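Local structure of putative glycosyltransferase (GalT1) (4PHR) at residues W94-H97 with F98-Y101; S102-Y105 with L106-D110; L126-K129 with S130-E133; A134-E137 with S138-E141. The protein probably acts as a glycosyltransferase, of which this chain is the GT-D-fold domain that binds UDP and manganese. All coordinates share one frame; numbering follows the deposited sequence.

Contact 1. Residues W94-H97 with F98-Y101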
ATOM      1  N   TRP A  94      -5.778 -13.744   8.437  1.00 11.49           N
ATOM      2  CA  TRP A  94      -6.842 -12.943   7.841  1.00 11.94           C
ATOM      3  C   TRP A  94      -8.231 -13.317   8.342  1.00 11.17           C
ATOM      4  O   TRP A  94      -9.074 -12.445   8.559  1.00 13.17           O
ATOM      5  CB  TRP A  94      -6.762 -12.959   6.310  1.00 12.16           C
ATOM      6  CG  TRP A  94      -5.667 -12.052   5.830  1.00 11.28           C
ATOM      7  CD1 TRP A  94      -4.508 -12.415   5.201  1.00 14.87           C
ATOM      8  CD2 TRP A  94      -5.625 -10.626   5.958  1.00 11.07           C
ATOM      9  NE1 TRP A  94      -3.753 -11.301   4.931  1.00 13.45           N
ATOM     10  CE2 TRP A  94      -4.418 -10.190   5.380  1.00 12.87           C
ATOM     11  CE3 TRP A  94      -6.496  -9.674   6.507  1.00 12.62           C
ATOM     12  CZ2 TRP A  94      -4.057  -8.844   5.333  1.00 13.85           C
ATOM     13  CZ3 TRP A  94      -6.138  -8.341   6.458  1.00 13.52           C
ATOM     14  CH2 TRP A  94      -4.932  -7.938   5.874  1.00 15.97           C
ATOM     15  N   GLU A  95      -8.483 -14.605   8.543  1.00 11.54           N
ATOM     16  CA  GLU A  95      -9.773 -14.993   9.097  1.00 12.58           C
ATOM     17  C   GLU A  95      -9.921 -14.476  10.529  1.00 11.45           C
ATOM     18  O   GLU A  95     -10.974 -13.959  10.900  1.00 12.61           O
ATOM     19  CB  GLU A  95      -9.971 -16.506   9.040  1.00 14.69           C
ATOM     20  CG  GLU A  95     -11.322 -16.911   9.608  1.00 16.92           C
ATOM     21  CD  GLU A  95     -11.662 -18.381   9.419  1.00 18.68           C
ATOM     22  OE1 GLU A  95     -11.710 -18.852   8.261  1.00 18.70           O
ATOM     23  OE2 GLU A  95     -11.910 -19.057  10.431  1.00 17.75           O
ATOM     24  N   ARG A  96      -8.859 -14.582  11.334  1.00 12.20           N
ATOM     25  CA  ARG A  96      -8.912 -14.013  12.685  1.00 13.57           C
ATOM     26  C   ARG A  96      -9.214 -12.523  12.620  1.00 12.82           C
ATOM     27  O   ARG A  96      -9.992 -11.995  13.421  1.00 14.13           O
ATOM     28  CB  ARG A  96      -7.604 -14.222  13.450  1.00 15.55           C
ATOM     29  CG  ARG A  96      -7.307 -15.659  13.837  1.00 18.64           C
ATOM     30  CD  ARG A  96      -8.162 -16.085  15.004  1.00 33.51           C
ATOM     31  NE  ARG A  96      -9.437 -16.625  14.567  1.00 31.67           N
ATOM     32  CZ  ARG A  96     -10.449 -16.884  15.388  1.00 27.31           C
ATOM     33  NH1 ARG A  96     -10.342 -16.634  16.686  1.00 35.57           N
ATOM     34  NH2 ARG A  96     -11.566 -17.391  14.911  1.00 22.48           N
ATOM     35  N   HIS A  97      -8.596 -11.855  11.654  1.00 10.69           N
ATOM     36  CA  HIS A  97      -8.750 -10.423  11.494  1.00 11.75           C
ATOM     37  C   HIS A  97     -10.180 -10.041  11.168  1.00 12.02           C
ATOM     38  O   HIS A  97     -10.772  -9.195  11.848  1.00 12.62           O
ATOM     39  CB  HIS A  97      -7.817  -9.903  10.398  1.00 12.33           C
ATOM     40  CG  HIS A  97      -8.077  -8.476  10.019  1.00 13.61           C
ATOM     41  ND1 HIS A  97      -7.601  -7.413  10.756  1.00 14.36           N
ATOM     42  CD2 HIS A  97      -8.784  -7.938   8.996  1.00 15.60           C
ATOM     43  CE1 HIS A  97      -7.993  -6.281  10.197  1.00 14.27           C
ATOM     44  NE2 HIS A  97      -8.718  -6.572   9.131  1.00 15.30           N
ATOM     45  N   PHE A  98     -10.751 -10.636  10.124  1.00 12.52           N
ATOM     46  CA  PHE A  98     -12.076 -10.182   9.750  1.00 12.56           C
ATOM     47  C   PHE A  98     -13.175 -10.688  10.680  1.00 14.42           C
ATOM     48  O   PHE A  98     -14.248 -10.099  10.740  1.00 14.62           O
ATOM     49  CB  PHE A  98     -12.389 -10.340   8.248  1.00 15.18           C
ATOM     50  CG  PHE A  98     -12.415 -11.754   7.740  1.00 15.91           C
ATOM     51  CD1 PHE A  98     -11.631 -12.114   6.657  1.00 15.65           C
ATOM     52  CD2 PHE A  98     -13.272 -12.694   8.284  1.00 17.57           C
ATOM     53  CE1 PHE A  98     -11.671 -13.406   6.147  1.00 19.77           C
ATOM     54  CE2 PHE A  98     -13.320 -13.983   7.777  1.00 19.43           C
ATOM     55  CZ  PHE A  98     -12.520 -14.337   6.702  1.00 19.05           C
ATOM     56  N   LEU A  99     -12.890 -11.742  11.438  1.00 12.33           N
ATOM     57  CA  LEU A  99     -13.814 -12.167  12.483  1.00 13.63           C
ATOM     58  C   LEU A  99     -13.805 -11.171  13.653  1.00 14.39           C
ATOM     59  O   LEU A  99     -14.862 -10.783  14.166  1.00 17.16           O
ATOM     60  CB  LEU A  99     -13.511 -13.602  12.943  1.00 14.51           C
ATOM     61  CG  LEU A  99     -13.912 -14.696  11.948  1.00 15.94           C
ATOM     62  CD1 LEU A  99     -13.459 -16.076  12.434  1.00 18.83           C
ATOM     63  CD2 LEU A  99     -15.417 -14.675  11.696  1.00 17.45           C
ATOM     64  N   LYS A 100     -12.616 -10.736  14.058  1.00 13.74           N
ATOM     65  CA  LYS A 100     -12.497  -9.710  15.091  1.00 15.65           C
ATOM     66  C   LYS A 100     -13.264  -8.449  14.682  1.00 14.57           C
ATOM     67  O   LYS A 100     -13.951  -7.821  15.488  1.00 16.44           O
ATOM     68  CB  LYS A 100     -11.030  -9.388  15.342  1.00 16.64           C
ATOM     69  CG  LYS A 100     -10.803  -8.244  16.307  1.00 16.36           C
ATOM     70  CD  LYS A 100      -9.313  -8.015  16.530  1.00 17.97           C
ATOM     71  CE  LYS A 100      -9.058  -6.843  17.477  1.00 21.00           C
ATOM     72  NZ  LYS A 100      -7.598  -6.660  17.742  1.00 22.47           N
ATOM     73  N   TYR A 101     -13.192  -8.119  13.399  1.00 12.68           N
ATOM     74  CA  TYR A 101     -13.806  -6.899  12.901  1.00 13.94           C
ATOM     75  C   TYR A 101     -15.037  -7.168  12.037  1.00 14.23           C
ATOM     76  O   TYR A 101     -15.335  -6.409  11.115  1.00 14.70           O
ATOM     77  CB  TYR A 101     -12.769  -6.121  12.106  1.00 13.24           C
ATOM     78  CG  TYR A 101     -11.655  -5.588  12.966  1.00 11.99           C
ATOM     79  CD1 TYR A 101     -11.917  -4.660  13.968  1.00 14.48           C
ATOM     80  CD2 TYR A 101     -10.341  -6.007  12.783  1.00 15.53           C
ATOM     81  CE1 TYR A 101     -10.901  -4.154  14.762  1.00 15.93           C
ATOM     82  CE2 TYR A 101      -9.313  -5.507  13.573  1.00 15.40           C
ATOM     83  CZ  TYR A 101      -9.602  -4.579  14.559  1.00 16.03           C
ATOM     84  OH  TYR A 101      -8.584  -4.075  15.344  1.00 16.86           O
TER
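F98 N, L99 N, K100 N and Y101 N donate in turn to W94 O, E95 O, R96 O and H97 O, the alpha-helical pattern of the closing turns of helix 88-100. The first bond, F98 N to W94 O, is 2.9 Å long. The last, Y101 N to H97 O, is 3.1 Å and more bent. Y101 is the first residue to leave helical backbone angles and also holds the N-cap position of helix 102-108.

One turn apart, H97 and Y101 form an offset edge-to-face pair. Y101 brings its edge to the face of H97, with the planes at 60° and the centroids 5.1 Å apart. Y101 CD2 sits over the imidazole, 3.5 Å from H97 CE1. F98 takes a rotamer uncommon in helices: its CG lies between the backbone N and the carbonyl carbon (chi1 64°). This folds the ring back over E95 CA, a CH-pi contact of 3.8 Å to its centroid, and F98 CD1 comes within 3.2 Å of W94 O. The extended E95 chain runs beside L99, with E95 CG 3.6 Å from L99 CD1. L99 CD1 also lies 3.4 Å from R96 NH2.

The polar ends find partners outside: R96 NH2 forms a salt bridge to E2, H97 NE2 bonds Y105 OH and Y101 OH bonds D40. L5 and L9 of helix 2-9 touch L99 and F98, while I39 touches H97 and Y101. The chemistry implies a helix end whose buried side combines ring and apolar packing with hydrogen bonds at H97 NE2 and Y101 OH.

Contact 2. Residues S102-Y105 with L106-D110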
ATOM      1  N   SER A 102     -15.766  -8.239  12.343  1.00 15.41           N
ATOM      2  CA  SER A 102     -16.893  -8.630  11.500  1.00 16.17           C
ATOM      3  C   SER A 102     -17.929  -7.520  11.423  1.00 17.81           C
ATOM      4  O   SER A 102     -18.488  -7.259  10.361  1.00 18.34           O
ATOM      5  CB  SER A 102     -17.534  -9.933  11.997  1.00 19.20           C
ATOM      6  OG  SER A 102     -18.069  -9.785  13.297  1.00 22.04           O
ATOM      7  N   GLU A 103     -18.176  -6.863  12.549  1.00 18.15           N
ATOM      8  CA  GLU A 103     -19.184  -5.814  12.596  1.00 22.22           C
ATOM      9  C   GLU A 103     -18.747  -4.639  11.730  1.00 20.03           C
ATOM     10  O   GLU A 103     -19.556  -4.023  11.039  1.00 24.58           O
ATOM     11  CB  GLU A 103     -19.432  -5.370  14.040  1.00 26.75           C
ATOM     12  CG  GLU A 103     -20.480  -4.275  14.187  1.00 41.53           C
ATOM     13  CD  GLU A 103     -20.800  -3.962  15.638  1.00 52.93           C
ATOM     14  OE1 GLU A 103     -20.408  -4.756  16.521  1.00 57.97           O
ATOM     15  OE2 GLU A 103     -21.443  -2.921  15.899  1.00 59.07           O
ATOM     16  N   PHE A 104     -17.451  -4.344  11.767  1.00 19.66           N
ATOM     17  CA  PHE A 104     -16.886  -3.273  10.963  1.00 18.18           C
ATOM     18  C   PHE A 104     -17.046  -3.594   9.482  1.00 18.84           C
ATOM     19  O   PHE A 104     -17.553  -2.781   8.705  1.00 22.16           O
ATOM     20  CB  PHE A 104     -15.412  -3.071  11.315  1.00 21.50           C
ATOM     21  CG  PHE A 104     -14.773  -1.904  10.622  1.00 26.48           C
ATOM     22  CD1 PHE A 104     -14.666  -0.679  11.258  1.00 30.14           C
ATOM     23  CD2 PHE A 104     -14.277  -2.031   9.335  1.00 30.10           C
ATOM     24  CE1 PHE A 104     -14.074   0.400  10.626  1.00 34.01           C
ATOM     25  CE2 PHE A 104     -13.679  -0.951   8.695  1.00 30.29           C
ATOM     26  CZ  PHE A 104     -13.579   0.262   9.345  1.00 32.56           C
ATOM     27  N   TYR A 105     -16.631  -4.796   9.093  1.00 17.75           N
ATOM     28  CA  TYR A 105     -16.697  -5.177   7.691  1.00 19.18           C
ATOM     29  C   TYR A 105     -18.131  -5.319   7.185  1.00 19.26           C
ATOM     30  O   TYR A 105     -18.443  -4.897   6.076  1.00 24.83           O
ATOM     31  CB  TYR A 105     -15.901  -6.455   7.434  1.00 17.54           C
ATOM     32  CG  TYR A 105     -14.410  -6.215   7.345  1.00 17.02           C
ATOM     33  CD1 TYR A 105     -13.870  -5.504   6.277  1.00 19.66           C
ATOM     34  CD2 TYR A 105     -13.544  -6.691   8.326  1.00 15.30           C
ATOM     35  CE1 TYR A 105     -12.513  -5.276   6.184  1.00 18.46           C
ATOM     36  CE2 TYR A 105     -12.170  -6.470   8.239  1.00 15.82           C
ATOM     37  CZ  TYR A 105     -11.667  -5.756   7.166  1.00 15.83           C
ATOM     38  OH  TYR A 105     -10.312  -5.528   7.060  1.00 18.23           O
ATOM     39  N   LEU A 106     -19.007  -5.897   8.001  1.00 20.35           N
ATOM     40  CA  LEU A 106     -20.385  -6.114   7.575  1.00 25.47           C
ATOM     41  C   LEU A 106     -21.171  -4.815   7.418  1.00 30.02           C
ATOM     42  O   LEU A 106     -22.130  -4.750   6.642  1.00 35.81           O
ATOM     43  CB  LEU A 106     -21.110  -7.047   8.547  1.00 27.15           C
ATOM     44  CG  LEU A 106     -20.713  -8.522   8.471  1.00 29.70           C
ATOM     45  CD1 LEU A 106     -21.254  -9.284   9.671  1.00 33.76           C
ATOM     46  CD2 LEU A 106     -21.202  -9.141   7.165  1.00 34.87           C
ATOM     47  N   ASN A 107     -20.759  -3.781   8.146  1.00 31.09           N
ATOM     48  CA  ASN A 107     -21.542  -2.554   8.216  1.00 38.27           C
ATOM     49  C   ASN A 107     -20.952  -1.361   7.467  1.00 41.75           C
ATOM     50  O   ASN A 107     -21.690  -0.531   6.936  1.00 43.76           O
ATOM     51  CB  ASN A 107     -21.815  -2.183   9.677  1.00 41.49           C
ATOM     52  CG  ASN A 107     -22.735  -3.176  10.365  1.00 51.42           C
ATOM     53  OD1 ASN A 107     -23.773  -3.560   9.819  1.00 57.64           O
ATOM     54  ND2 ASN A 107     -22.358  -3.605  11.567  1.00 48.71           N
ATOM     55  N   CYS A 108     -19.628  -1.275   7.417  1.00 35.42           N
ATOM     56  CA  CYS A 108     -18.976  -0.116   6.819  1.00 43.62           C
ATOM     57  C   CYS A 108     -18.529  -0.349   5.374  1.00 41.64           C
ATOM     58  O   CYS A 108     -18.214   0.601   4.659  1.00 43.36           O
ATOM     59  CB  CYS A 108     -17.788   0.331   7.679  1.00 51.91           C
ATOM     60  SG  CYS A 108     -18.226   0.798   9.378  1.00 63.73           S
ATOM     61  N   CYS A 109     -18.509  -1.609   4.946  1.00 36.39           N
ATOM     62  CA  CYS A 109     -18.001  -1.954   3.619  1.00 29.78           C
ATOM     63  C   CYS A 109     -19.087  -2.461   2.670  1.00 34.62           C
ATOM     64  O   CYS A 109     -19.083  -3.626   2.270  1.00 33.49           O
ATOM     65  CB  CYS A 109     -16.884  -2.989   3.747  1.00 27.72           C
ATOM     66  SG  CYS A 109     -15.478  -2.398   4.725  1.00 33.29           S
ATOM     67  N   ASP A 110     -20.003  -1.577   2.290  1.00 38.76           N
ATOM     68  CA  ASP A 110     -21.163  -1.983   1.497  1.00 41.70           C
ATOM     69  C   ASP A 110     -21.126  -1.542   0.029  1.00 35.13           C
ATOM     70  O   ASP A 110     -22.136  -1.631  -0.674  1.00 35.93           O
ATOM     71  CB  ASP A 110     -22.455  -1.496   2.160  1.00 41.90           C
ATOM     72  CG  ASP A 110     -22.444  -0.007   2.433  1.00 48.72           C
ATOM     73  OD1 ASP A 110     -21.662   0.714   1.777  1.00 49.36           O
ATOM     74  OD2 ASP A 110     -23.224   0.445   3.300  1.00 54.66           O
TER
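Helix 102-108 is a short helix that follows helix 88-100 almost directly. S102 to C108 form it, and C109 follows as the first residue outside. L106 N bonds S102 O at 2.8 Å and C108 N bonds F104 O at 2.9 Å. The helix frays beyond these: C109 N reaches Y105 O only weakly, and C109 leaves helical backbone angles.

N107 makes two weak bonds to one carbonyl. Both its backbone N and its ND2 approach E103 O, with N107 ND2 2.9 Å from E103 O. The amide stands nearly square to the E103 carboxylate, and ND2 also touches E103 CG.

Two cysteines meet rings one turn earlier. C108 SG lies over one face of F104, 4.4 Å from the ring centroid and offset toward the rim. C109 SG approaches Y105 obliquely, 3.8 Å from Y105 CD1. In both cysteines SG is anti to the carbonyl carbon (chi1 -60°), which turns each sulfur back toward the ring before it. The Y105 ring also meets F80 edge-to-face. I39 and M42 of helix 36-42 touch F104.

No disulfide joins the two sulfurs in this structure. The chemistry implies that sulfur-aromatic contacts accompany the backbone bonds where these weaken, at C109.

Contact 3. Residues L126-K129 with S130-E133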
ATOM      1  N   LEU A 126       1.296 -16.079  -1.343  1.00 16.82           N
ATOM      2  CA  LEU A 126       0.640 -16.973  -2.286  1.00 17.96           C
ATOM      3  C   LEU A 126       1.229 -18.378  -2.238  1.00 20.90           C
ATOM      4  O   LEU A 126       2.446 -18.552  -2.164  1.00 22.86           O
ATOM      5  CB  LEU A 126       0.768 -16.436  -3.708  1.00 19.63           C
ATOM      6  CG  LEU A 126       0.084 -15.110  -4.009  1.00 21.15           C
ATOM      7  CD1 LEU A 126       0.436 -14.664  -5.417  1.00 26.01           C
ATOM      8  CD2 LEU A 126      -1.420 -15.243  -3.832  1.00 20.56           C
ATOM      9  N   ILE A 127       0.360 -19.382  -2.287  1.00 21.24           N
ATOM     10  CA  ILE A 127       0.808 -20.759  -2.426  1.00 25.63           C
ATOM     11  C   ILE A 127       1.416 -20.955  -3.806  1.00 28.11           C
ATOM     12  O   ILE A 127       2.515 -21.495  -3.944  1.00 36.82           O
ATOM     13  CB  ILE A 127      -0.359 -21.743  -2.266  1.00 31.28           C
ATOM     14  CG1 ILE A 127      -0.918 -21.668  -0.846  1.00 32.66           C
ATOM     15  CG2 ILE A 127       0.096 -23.159  -2.590  1.00 31.50           C
ATOM     16  CD1 ILE A 127      -2.218 -22.399  -0.670  1.00 35.95           C
ATOM     17  N   ASP A 128       0.686 -20.517  -4.826  1.00 26.66           N
ATOM     18  CA  ASP A 128       1.146 -20.631  -6.205  1.00 27.61           C
ATOM     19  C   ASP A 128       1.726 -19.304  -6.669  1.00 26.22           C
ATOM     20  O   ASP A 128       0.997 -18.332  -6.898  1.00 26.66           O
ATOM     21  CB  ASP A 128      -0.003 -21.067  -7.117  1.00 30.41           C
ATOM     22  CG  ASP A 128       0.421 -21.206  -8.566  1.00 40.55           C
ATOM     23  OD1 ASP A 128       1.641 -21.183  -8.837  1.00 36.54           O
ATOM     24  OD2 ASP A 128      -0.468 -21.352  -9.433  1.00 49.40           O
ATOM     25  N   LYS A 129       3.044 -19.267  -6.797  1.00 27.48           N
ATOM     26  CA  LYS A 129       3.734 -18.034  -7.134  1.00 25.27           C
ATOM     27  C   LYS A 129       3.899 -17.847  -8.640  1.00 26.60           C
ATOM     28  O   LYS A 129       4.482 -16.864  -9.090  1.00 28.15           O
ATOM     29  CB  LYS A 129       5.076 -17.958  -6.395  1.00 27.92           C
ATOM     30  CG  LYS A 129       4.910 -17.685  -4.899  1.00 25.02           C
ATOM     31  CD  LYS A 129       6.138 -18.085  -4.106  1.00 32.85           C
ATOM     32  CE  LYS A 129       6.192 -17.367  -2.766  1.00 30.43           C
ATOM     33  NZ  LYS A 129       5.012 -17.634  -1.909  1.00 33.86           N
ATOM     34  N   SER A 130       3.364 -18.783  -9.418  1.00 29.03           N
ATOM     35  CA  SER A 130       3.447 -18.702 -10.873  1.00 31.89           C
ATOM     36  C   SER A 130       2.954 -17.375 -11.487  1.00 30.79           C
ATOM     37  O   SER A 130       3.596 -16.845 -12.394  1.00 33.54           O
ATOM     38  CB  SER A 130       2.734 -19.902 -11.513  1.00 37.24           C
ATOM     39  OG  SER A 130       3.177 -21.123 -10.949  1.00 49.69           O
ATOM     40  N   PRO A 131       1.822 -16.828 -10.996  1.00 28.07           N
ATOM     41  CA  PRO A 131       1.312 -15.587 -11.599  1.00 27.49           C
ATOM     42  C   PRO A 131       2.070 -14.320 -11.193  1.00 25.02           C
ATOM     43  O   PRO A 131       1.783 -13.259 -11.741  1.00 22.77           O
ATOM     44  CB  PRO A 131      -0.125 -15.507 -11.071  1.00 26.50           C
ATOM     45  CG  PRO A 131      -0.088 -16.250  -9.787  1.00 36.56           C
ATOM     46  CD  PRO A 131       0.879 -17.381 -10.007  1.00 30.17           C
ATOM     47  N   SER A 132       3.011 -14.424 -10.260  1.00 22.16           N
ATOM     48  CA  SER A 132       3.656 -13.231  -9.717  1.00 19.66           C
ATOM     49  C   SER A 132       4.415 -12.435 -10.772  1.00 19.78           C
ATOM     50  O   SER A 132       4.412 -11.207 -10.750  1.00 19.65           O
ATOM     51  CB  SER A 132       4.574 -13.584  -8.545  1.00 21.43           C
ATOM     52  OG  SER A 132       3.815 -14.059  -7.448  1.00 20.48           O
ATOM     53  N   GLU A 133       5.057 -13.128 -11.706  1.00 24.24           N
ATOM     54  CA  GLU A 133       5.784 -12.424 -12.754  1.00 26.35           C
ATOM     55  C   GLU A 133       4.831 -11.533 -13.544  1.00 23.47           C
ATOM     56  O   GLU A 133       5.129 -10.369 -13.798  1.00 25.32           O
ATOM     57  CB  GLU A 133       6.508 -13.401 -13.679  1.00 29.01           C
ATOM     58  CG  GLU A 133       7.241 -12.719 -14.822  1.00 30.15           C
ATOM     59  CD  GLU A 133       8.137 -13.664 -15.599  1.00 36.44           C
ATOM     60  OE1 GLU A 133       8.015 -14.893 -15.417  1.00 40.89           O
ATOM     61  OE2 GLU A 133       8.969 -13.175 -16.390  1.00 45.97           O
TER
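D128 OD1 accepts two hydrogen bonds from S130. S130 OG donates to D128 OD1 at 2.6 Å on its syn lone pair, the side of the other carboxylate oxygen. S130 N donates to D128 OD1 at 3.0 Å and fairly straight (158°), but from above the carboxylate plane. The bond from S130 N closes an Asx turn, which leads into a type I beta turn from K129 to S132. Together the two turns bring the loop into helix 132-140. D128 reaches S130 because its CG stands opposite its own backbone N (chi1 -180°), which carries the carboxylate forward along the chain. Two donors on one oxygen help to hold the carboxylate in place. They would probably also favour its ionised form.

The beta turn is closed by S132 N, which bonds K129 O at 3.1 Å from well above the carbonyl plane. On another side of the loop the K129 chain bends at its end. K129 NZ thereby bonds L126 O at 2.7 Å, in the carbonyl plane. The same ammonium also bonds I124 O and makes a cation-pi contact with Y123, so the lysine ties its own turn to the preceding loop. S132 OG has its partner in P122 O, and the S132 side chain touches Y236 of helix 229-238.

Packing across the turn is light. The P131 ring lies against the backbone of the Asx turn, with P131 CD 3.3 Å from D128 O. Before the turn, L126 touches S132 with one methyl, L126 CD1 lying 4.0 Å from S132 OG.

Contact 4. Residues A134-E137 with S138-E141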
ATOM      1  N   ALA A 134       3.681 -12.081 -13.925  1.00 25.33           N
ATOM      2  CA  ALA A 134       2.655 -11.294 -14.609  1.00 24.82           C
ATOM      3  C   ALA A 134       2.137 -10.123 -13.764  1.00 21.70           C
ATOM      4  O   ALA A 134       1.876  -9.041 -14.293  1.00 26.40           O
ATOM      5  CB  ALA A 134       1.503 -12.182 -15.047  1.00 28.91           C
ATOM      6  N   TYR A 135       1.979 -10.341 -12.462  1.00 19.77           N
ATOM      7  CA  TYR A 135       1.521  -9.269 -11.580  1.00 19.52           C
ATOM      8  C   TYR A 135       2.519  -8.108 -11.593  1.00 18.65           C
ATOM      9  O   TYR A 135       2.131  -6.947 -11.727  1.00 18.67           O
ATOM     10  CB  TYR A 135       1.323  -9.763 -10.140  1.00 18.94           C
ATOM     11  CG  TYR A 135       0.230 -10.795  -9.949  1.00 19.07           C
ATOM     12  CD1 TYR A 135      -0.801 -10.938 -10.878  1.00 20.49           C
ATOM     13  CD2 TYR A 135       0.226 -11.629  -8.838  1.00 22.27           C
ATOM     14  CE1 TYR A 135      -1.806 -11.893 -10.700  1.00 24.14           C
ATOM     15  CE2 TYR A 135      -0.773 -12.579  -8.649  1.00 22.80           C
ATOM     16  CZ  TYR A 135      -1.786 -12.705  -9.584  1.00 21.96           C
ATOM     17  OH  TYR A 135      -2.775 -13.651  -9.403  1.00 26.46           O
ATOM     18  N   PHE A 136       3.807  -8.415 -11.453  1.00 18.29           N
ATOM     19  CA  PHE A 136       4.822  -7.360 -11.399  1.00 19.89           C
ATOM     20  C   PHE A 136       4.979  -6.657 -12.738  1.00 17.27           C
ATOM     21  O   PHE A 136       5.206  -5.452 -12.783  1.00 19.22           O
ATOM     22  CB  PHE A 136       6.168  -7.888 -10.893  1.00 17.00           C
ATOM     23  CG  PHE A 136       6.220  -8.069  -9.402  1.00 16.43           C
ATOM     24  CD1 PHE A 136       6.156  -6.968  -8.559  1.00 19.33           C
ATOM     25  CD2 PHE A 136       6.322  -9.331  -8.841  1.00 16.05           C
ATOM     26  CE1 PHE A 136       6.199  -7.118  -7.183  1.00 17.60           C
ATOM     27  CE2 PHE A 136       6.374  -9.493  -7.467  1.00 21.15           C
ATOM     28  CZ  PHE A 136       6.308  -8.386  -6.635  1.00 21.91           C
ATOM     29  N   GLU A 137       4.823  -7.403 -13.828  1.00 20.46           N
ATOM     30  CA  GLU A 137       4.877  -6.799 -15.151  1.00 22.86           C
ATOM     31  C   GLU A 137       3.721  -5.823 -15.342  1.00 20.21           C
ATOM     32  O   GLU A 137       3.900  -4.739 -15.896  1.00 25.02           O
ATOM     33  CB  GLU A 137       4.872  -7.867 -16.249  1.00 28.80           C
ATOM     34  CG  GLU A 137       6.095  -8.777 -16.251  1.00 36.92           C
ATOM     35  CD  GLU A 137       7.355  -8.087 -16.748  1.00 50.69           C
ATOM     36  OE1 GLU A 137       7.682  -6.987 -16.249  1.00 54.44           O
ATOM     37  OE2 GLU A 137       8.022  -8.649 -17.644  1.00 52.40           O
ATOM     38  N   SER A 138       2.536  -6.194 -14.863  1.00 23.02           N
ATOM     39  CA  SER A 138       1.392  -5.300 -14.972  1.00 21.92           C
ATOM     40  C   SER A 138       1.561  -4.062 -14.098  1.00 22.09           C
ATOM     41  O   SER A 138       1.236  -2.951 -14.512  1.00 23.51           O
ATOM     42  CB  SER A 138       0.088  -6.022 -14.640  1.00 26.07           C
ATOM     43  OG  SER A 138      -1.014  -5.142 -14.765  1.00 29.88           O
ATOM     44  N   LEU A 139       2.079  -4.257 -12.891  1.00 19.38           N
ATOM     45  CA  LEU A 139       2.383  -3.133 -12.014  1.00 20.85           C
ATOM     46  C   LEU A 139       3.345  -2.150 -12.686  1.00 16.75           C
ATOM     47  O   LEU A 139       3.109  -0.947 -12.679  1.00 18.27           O
ATOM     48  CB  LEU A 139       2.984  -3.624 -10.695  1.00 21.26           C
ATOM     49  CG  LEU A 139       1.987  -4.057  -9.621  1.00 20.58           C
ATOM     50  CD1 LEU A 139       2.668  -4.930  -8.575  1.00 23.36           C
ATOM     51  CD2 LEU A 139       1.339  -2.838  -8.978  1.00 20.40           C
ATOM     52  N   LYS A 140       4.428  -2.666 -13.268  1.00 17.28           N
ATOM     53  CA  LYS A 140       5.457  -1.811 -13.858  1.00 17.22           C
ATOM     54  C   LYS A 140       4.892  -0.944 -14.981  1.00 17.13           C
ATOM     55  O   LYS A 140       5.373   0.162 -15.221  1.00 18.66           O
ATOM     56  CB  LYS A 140       6.629  -2.649 -14.369  1.00 18.80           C
ATOM     57  CG  LYS A 140       7.530  -3.197 -13.266  1.00 18.17           C
ATOM     58  CD  LYS A 140       8.530  -4.206 -13.828  1.00 21.37           C
ATOM     59  CE  LYS A 140       9.446  -4.736 -12.737  1.00 21.56           C
ATOM     60  NZ  LYS A 140      10.434  -5.724 -13.259  1.00 23.12           N
ATOM     61  N   GLU A 141       3.864  -1.441 -15.661  1.00 20.16           N
ATOM     62  CA  GLU A 141       3.245  -0.667 -16.729  1.00 21.90           C
ATOM     63  C   GLU A 141       2.596   0.616 -16.211  1.00 21.47           C
ATOM     64  O   GLU A 141       2.361   1.549 -16.977  1.00 27.72           O
ATOM     65  CB  GLU A 141       2.241  -1.513 -17.524  1.00 26.41           C
ATOM     66  CG  GLU A 141       2.886  -2.623 -18.349  1.00 30.12           C
ATOM     67  CD  GLU A 141       3.917  -2.106 -19.346  1.00 40.09           C
ATOM     68  OE1 GLU A 141       3.747  -0.979 -19.860  1.00 40.49           O
ATOM     69  OE2 GLU A 141       4.903  -2.826 -19.616  1.00 42.20           O
TER
HETATM   70  O   HOH W   1       6.176  -4.426 -17.552  1.00 30.61           O
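F136 and L139 lie side by side and point the same way, their nearest atoms F136 CD1 and L139 CD1 4.0 Å apart. The leucine methyl meets the ring obliquely. Both side chains reach I229 of helix 229-238. The F136 ring also meets Y236 and, edge-to-face, Y233.

E137 and K140 cross at a slant on another side. The E137 chain is bent at chi2, which leaves E137 OE1 alongside the lysine chain, 3.8 Å from K140 CD. The charged atoms E137 OE1 and K140 NZ stay 4.3 Å apart, beyond a salt bridge. The extended K140 carries NZ onward to a hydrogen bond with Y233 OH.

These side chains belong to helix 132-140. S138 N, L139 N and K140 N bond A134 O, Y135 O and F136 O, with the L139 N to Y135 O bond at 2.9 Å. The next bond, E141 N to E137 O, is weak and 3.3 Å long.

At that end a water joins E137 O, 2.8 Å away, to E141 OE2. E141 CG lies 3.4 Å from E137 O. L21 of helix 17-27 touches both S138 and L139.

The contacts form two touching pairs within the GT-D domain. Contacts 1 and 2 sit on consecutive helices and are joined by a probable hydrogen bond, H97 NE2 to Y105 OH at 2.8 Å, and by packing of F98 on Y105. Contacts 3 and 4 share helix 132-140 and meet where L126 CD1 lies 4.0 Å from Y135 CE2. The pairs stay apart: the nearest atoms of contacts 1 and 3 are about 9 Å from each other. Both pairs stand back from the bound UDP and manganese. The side chain of W94 is about 7 Å from manganese; the side chain of Y105 is about 11 Å, and that of L139 about 10 Å, from UDP.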